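Local atomic coordinates of Lys-gingipain catalytic subunit (Porphyromonas gingivalis, PDB entry 6I9A), a protein that cleaves proteins after lysine as a secreted, calcium-binding cysteine endopeptidase of family C25, degrading haemoglobin, collagen and immunoglobulins. Residues A[202-205]-A[206-210]; A[392-395]-A[396-400]. One frame throughout, in Å; residues are numbered along the deposited sequence. Where two conformers were deposited one is given.

Contact 1. Residues A[202-205]-A[206-210]; sequences SHLN and TGVSF
Thr206 and His203 meet through water 1, which lies 2.6 Å from Thr206 OG1 and 2.7 Å from His203 ND1; direct contact between the two side chains is slight, although OG1 lies at the imidazole edge, near the ring plane. The hydroxyl gets there because OG1 stands between the backbone N and the carbonyl carbon (chi1 59°), turned back over the preceding helical turn. Val208 turns both methyls against the same helical turn: CG1 sits 3.7 Å from His203 O, and CG2 packs 3.9 Å from Leu204 CD2, the two side chains crossing at a slant. These contacts sit at the C-terminal end of helix 202-206, which leads into strand 210-214 of the mixed sheet in the C25 catalytic domain. Its closing backbone bonds are Thr206 N to Ser202 O, 3.2 Å, and Gly207 N to His203 O, 3.0 Å with an N-H...O angle of 159°. Gly207 then leaves helical geometry with a positive phi of 134°, and the chain turns sharply off the helix axis. Water 2 bridges Leu204 O and Val208 N across the bend, accepting from the valine N-H. In the second shell, His203 stacks on Tyr190 and its NE2 bonds Tyr192 OH, fixing the ring's rotation, while Leu204 and Val208 both rest on Phe242.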
ATOM      1  N   SER A 202      -5.046  23.081  -0.847  1.00 10.25           N
ATOM      2  CA  SER A 202      -3.781  23.740  -1.213  0.57 10.18           C
ATOM      3  C   SER A 202      -2.587  22.939  -0.748  1.00  9.94           C
ATOM      4  O   SER A 202      -1.522  22.911  -1.393  1.00 10.77           O
ATOM      5  CB  SER A 202      -3.717  25.119  -0.555  0.57 10.87           C
ATOM      6  OG  SER A 202      -4.581  25.985  -1.262  0.57 10.63           O
ATOM      7  N   HIS A 203      -2.752  22.264   0.400  1.00  9.89           N
ATOM      8  CA  HIS A 203      -1.660  21.513   1.026  1.00  9.91           C
ATOM      9  C   HIS A 203      -1.236  20.306   0.179  1.00  9.33           C
ATOM     10  O   HIS A 203      -0.087  19.867   0.289  1.00 10.14           O
ATOM     11  CB  HIS A 203      -2.076  21.077   2.439  1.00 10.17           C
ATOM     12  CG  HIS A 203      -2.639  22.219   3.236  1.00 10.01           C
ATOM     13  ND1 HIS A 203      -1.896  23.337   3.546  1.00 10.89           N
ATOM     14  CD2 HIS A 203      -3.876  22.369   3.759  1.00 11.40           C
ATOM     15  CE1 HIS A 203      -2.705  24.126   4.240  1.00 12.04           C
ATOM     16  NE2 HIS A 203      -3.908  23.584   4.387  1.00 12.91           N
ATOM     17  N   LEU A 204      -2.120  19.816  -0.706  1.00  9.48           N
ATOM     18  CA  LEU A 204      -1.688  18.745  -1.600  1.00  9.52           C
ATOM     19  C   LEU A 204      -0.656  19.231  -2.592  1.00  9.93           C
ATOM     20  O   LEU A 204       0.201  18.459  -3.010  1.00 10.28           O
ATOM     21  CB  LEU A 204      -2.888  18.219  -2.399  1.00 10.45           C
ATOM     22  CG  LEU A 204      -4.020  17.554  -1.577  1.00 10.55           C
ATOM     23  CD1 LEU A 204      -5.085  17.071  -2.531  1.00 11.58           C
ATOM     24  CD2 LEU A 204      -3.491  16.379  -0.728  1.00 10.75           C
ATOM     25  N   ASN A 205      -0.692  20.529  -2.917  1.00 10.04           N
ATOM     26  CA  ASN A 205       0.279  21.121  -3.827  1.00 10.58           C
ATOM     27  C   ASN A 205       1.583  21.416  -3.131  1.00 10.73           C
ATOM     28  O   ASN A 205       2.661  21.141  -3.677  1.00 11.31           O
ATOM     29  CB  ASN A 205      -0.278  22.424  -4.387  1.00 11.09           C
ATOM     30  CG  ASN A 205      -1.403  22.232  -5.328  1.00 12.09           C
ATOM     31  OD1 ASN A 205      -1.398  21.316  -6.160  1.00 14.16           O
ATOM     32  ND2 ASN A 205      -2.403  23.087  -5.213  1.00 15.88           N
ATOM     33  N   THR A 206       1.527  22.005  -1.928  1.00 10.14           N
ATOM     34  CA  THR A 206       2.754  22.433  -1.261  1.00 10.30           C
ATOM     35  C   THR A 206       3.524  21.257  -0.691  1.00 10.08           C
ATOM     36  O   THR A 206       4.759  21.331  -0.601  1.00 11.99           O
ATOM     37  CB  THR A 206       2.475  23.483  -0.185  1.00 10.93           C
ATOM     38  OG1 THR A 206       1.583  22.909   0.763  1.00 10.29           O
ATOM     39  CG2 THR A 206       1.872  24.768  -0.759  1.00 12.09           C
ATOM     40  N   GLY A 207       2.827  20.196  -0.310  1.00  9.69           N
ATOM     41  CA  GLY A 207       3.484  18.955   0.074  1.00 11.21           C
ATOM     42  C   GLY A 207       2.953  18.357   1.344  1.00  9.75           C
ATOM     43  O   GLY A 207       3.049  18.938   2.427  1.00 10.26           O
ATOM     44  N   VAL A 208       2.429  17.136   1.191  1.00  9.56           N
ATOM     45  CA  VAL A 208       2.072  16.284   2.318  1.00  9.12           C
ATOM     46  C   VAL A 208       2.464  14.854   1.948  1.00  8.79           C
ATOM     47  O   VAL A 208       2.469  14.486   0.767  1.00  9.69           O
ATOM     48  CB  VAL A 208       0.566  16.333   2.683  1.00  9.62           C
ATOM     49  CG1 VAL A 208       0.184  17.697   3.262  1.00 10.57           C
ATOM     50  CG2 VAL A 208      -0.317  15.959   1.492  1.00 10.73           C
ATOM     51  N   SER A 209       2.760  14.058   2.978  1.00  9.70           N
ATOM     52  CA  SER A 209       3.090  12.629   2.783  1.00 10.08           C
ATOM     53  C   SER A 209       1.815  11.782   2.693  1.00  8.82           C
ATOM     54  O   SER A 209       1.849  10.639   2.195  1.00  9.18           O
ATOM     55  CB  SER A 209       3.945  12.104   3.955  1.00 12.12           C
ATOM     56  OG  SER A 209       3.257  12.298   5.189  1.00 13.95           O
ATOM     57  N   PHE A 210       0.721  12.285   3.265  1.00  8.72           N
ATOM     58  CA  PHE A 210      -0.466  11.486   3.535  1.00  8.66           C
ATOM     59  C   PHE A 210      -1.645  12.425   3.550  1.00  8.67           C
ATOM     60  O   PHE A 210      -1.567  13.512   4.147  1.00  9.14           O
ATOM     61  CB  PHE A 210      -0.294  10.844   4.923  1.00 10.03           C
ATOM     62  CG  PHE A 210      -1.476  10.008   5.377  1.00  9.26           C
ATOM     63  CD1 PHE A 210      -1.786   8.806   4.736  1.00 10.43           C
ATOM     64  CD2 PHE A 210      -2.278  10.414   6.447  1.00  9.79           C
ATOM     65  CE1 PHE A 210      -2.850   8.022   5.190  1.00 10.44           C
ATOM     66  CE2 PHE A 210      -3.345   9.615   6.893  1.00  9.54           C
ATOM     67  CZ  PHE A 210      -3.606   8.434   6.266  1.00  9.72           C
TER
HETATM   68  O   HOH W   1       0.203  24.555   2.296  1.00 12.21           O
HETATM   69  O   HOH W   2       1.981  16.701  -1.626  1.00 11.18           O

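Contact 2. Residues A[392-395]-A[396-400]; sequences IQAS and AGSYV
Ile392 and Val400 face each other with their side chains crossing obliquely, and a single methyl of the valine does most of the touching. Val400 CG1 lies 3.9 Å from Ile392 CD1 and 4.0 Å from Ile392 CG2, so it is met by both branches of the isoleucine. The valine torsion explains this: CG1 is anti to the backbone N (chi1 -177°), which leaves CG2 to approach Ala394 CB at a looser 4.5 Å. Nearer the turn, Ala394 CB touches Ser398 CB at 3.8 Å. Ile392, Ala394, Ser398 and Val400 all point their CB atoms toward the facing arm. The connection is a type II beta turn from Ser395 to Ser398, with Gly397 in the third position at positive phi, where a CB would collide with the preceding carbonyl oxygen. It joins strands 389-394 and 399-404 of the C-terminal Ig-like domain. The arms stay separated, Ile392 CA and Val400 CA being 7.6 Å apart. Strand 389-394 pairs with 377-378 and 419-424, and 399-404 with 407-413 and 432-439, consistent with a turn that crosses between the layers of an Ig-like sandwich. Ser395 O closes the turn with two bonds from one residue: Ser398 N at 2.9 Å, nearly straight at 160°, and Ser398 OG at 2.8 Å, its donor tilted 24° from the carbonyl plane. Beyond this, the amide of Asn375 spans both serine hydroxyls, OD1 bonding Ser395 OG and ND2 bonding Ser398 OG, while Arg440 NH1 also reaches Ser395 OG. Ile438 of strand 432-439 touches Ala394 and Ser398, and Val436 touches Ile392.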
ATOM      1  N   ILE A 392      26.073  -9.503   6.425  1.00 14.24           N
ATOM      2  CA  ILE A 392      26.035  -8.080   6.181  1.00 13.57           C
ATOM      3  C   ILE A 392      25.440  -7.483   7.450  1.00 13.24           C
ATOM      4  O   ILE A 392      24.447  -8.014   7.926  1.00 14.63           O
ATOM      5  CB  ILE A 392      25.288  -7.702   4.865  1.00 14.68           C
ATOM      6  CG1 ILE A 392      26.107  -8.247   3.651  1.00 19.03           C
ATOM      7  CG2 ILE A 392      25.102  -6.218   4.809  1.00 17.38           C
ATOM      8  CD1 ILE A 392      25.609  -7.946   2.243  1.00 20.88           C
ATOM      9  N   GLN A 393      26.046  -6.430   8.003  1.00 13.04           N
ATOM     10  CA  GLN A 393      25.479  -5.896   9.224  0.51 13.82           C
ATOM     11  C   GLN A 393      24.625  -4.670   8.910  1.00 13.67           C
ATOM     12  O   GLN A 393      24.962  -3.856   8.060  1.00 13.23           O
ATOM     13  CB  GLN A 393      26.559  -5.631  10.264  0.51 14.27           C
ATOM     14  CG  GLN A 393      27.325  -6.915  10.645  0.51 13.32           C
ATOM     15  CD  GLN A 393      28.338  -7.334   9.598  0.51 12.68           C
ATOM     16  OE1 GLN A 393      28.935  -6.496   8.908  0.51 12.52           O
ATOM     17  NE2 GLN A 393      28.568  -8.641   9.478  0.51 15.01           N
ATOM     18  N   ALA A 394      23.505  -4.570   9.630  1.00 12.57           N
ATOM     19  CA  ALA A 394      22.558  -3.469   9.473  1.00 12.85           C
ATOM     20  C   ALA A 394      21.689  -3.425  10.701  1.00 12.41           C
ATOM     21  O   ALA A 394      21.612  -4.404  11.434  1.00 13.20           O
ATOM     22  CB  ALA A 394      21.719  -3.636   8.210  1.00 13.41           C
ATOM     23  N   SER A 395      21.014  -2.296  10.938  1.00 12.62           N
ATOM     24  CA  SER A 395      20.184  -2.236  12.132  1.00 12.45           C
ATOM     25  C   SER A 395      19.182  -3.379  12.186  1.00 11.51           C
ATOM     26  O   SER A 395      18.642  -3.801  11.141  1.00 11.24           O
ATOM     27  CB  SER A 395      19.465  -0.898  12.296  1.00 12.46           C
ATOM     28  OG  SER A 395      18.469  -0.747  11.289  1.00 11.53           O
ATOM     29  N   ALA A 396      18.900  -3.857  13.393  1.00 12.46           N
ATOM     30  CA  ALA A 396      17.986  -4.977  13.594  1.00 12.44           C
ATOM     31  C   ALA A 396      16.673  -4.770  12.830  1.00 12.74           C
ATOM     32  O   ALA A 396      16.012  -3.757  12.970  1.00 13.25           O
ATOM     33  CB  ALA A 396      17.709  -5.164  15.073  1.00 14.80           C
ATOM     34  N   GLY A 397      16.294  -5.787  12.070  1.00 12.59           N
ATOM     35  CA  GLY A 397      15.060  -5.744  11.298  1.00 12.74           C
ATOM     36  C   GLY A 397      15.234  -5.301   9.873  1.00 11.41           C
ATOM     37  O   GLY A 397      14.305  -5.425   9.082  1.00 11.90           O
ATOM     38  N   SER A 398      16.417  -4.739   9.521  1.00 10.73           N
ATOM     39  CA  SER A 398      16.629  -4.327   8.146  1.00  9.94           C
ATOM     40  C   SER A 398      16.670  -5.512   7.208  1.00 10.35           C
ATOM     41  O   SER A 398      17.117  -6.615   7.584  1.00 11.52           O
ATOM     42  CB  SER A 398      17.966  -3.597   8.015  1.00 11.55           C
ATOM     43  OG  SER A 398      17.980  -2.395   8.786  1.00 11.07           O
ATOM     44  N   TYR A 399      16.215  -5.302   5.980  1.00 10.20           N
ATOM     45  CA  TYR A 399      16.172  -6.330   4.931  1.00  9.79           C
ATOM     46  C   TYR A 399      17.249  -6.010   3.913  1.00  9.94           C
ATOM     47  O   TYR A 399      17.277  -4.914   3.335  1.00 11.09           O
ATOM     48  CB  TYR A 399      14.776  -6.325   4.333  1.00 10.50           C
ATOM     49  CG  TYR A 399      14.480  -7.420   3.335  1.00  9.88           C
ATOM     50  CD1 TYR A 399      14.677  -8.775   3.655  1.00 11.78           C
ATOM     51  CD2 TYR A 399      13.864  -7.128   2.119  1.00 11.15           C
ATOM     52  CE1 TYR A 399      14.278  -9.788   2.777  1.00 11.59           C
ATOM     53  CE2 TYR A 399      13.476  -8.129   1.237  1.00 10.72           C
ATOM     54  CZ  TYR A 399      13.672  -9.453   1.580  1.00 10.41           C
ATOM     55  OH  TYR A 399      13.233 -10.428   0.720  1.00 11.33           O
ATOM     56  N   VAL A 400      18.139  -7.006   3.714  1.00 10.04           N
ATOM     57  CA  VAL A 400      19.295  -6.847   2.835  1.00 10.29           C
ATOM     58  C   VAL A 400      19.125  -7.692   1.592  1.00  9.59           C
ATOM     59  O   VAL A 400      18.803  -8.878   1.705  1.00 10.46           O
ATOM     60  CB  VAL A 400      20.576  -7.240   3.607  1.00 11.05           C
ATOM     61  CG1 VAL A 400      21.815  -7.018   2.738  1.00 12.36           C
ATOM     62  CG2 VAL A 400      20.704  -6.478   4.937  1.00 12.10           C
TER

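In the fold
The two contacts belong to different domains and do not touch: their centres are 32 Å apart and their nearest atoms about 21 Å. Contact 1, in the catalytic domain, joins a short helix to a parallel strand of the six-stranded mixed sheet; contact 2, in the C-terminal Ig-like domain, joins two antiparallel-sheet strands that are not paired with each other. Both are partly buried, with buried apolar side chains and exposed residues: Ser202 and Thr206 in contact 1, Gly397 in contact 2. Each uses a positive-phi glycine to redirect the chain. Helical backbone bonds and two bridging waters close contact 1; in contact 2 one serine's N-H and hydroxyl grip a single carbonyl. Both have outside side-chain partners.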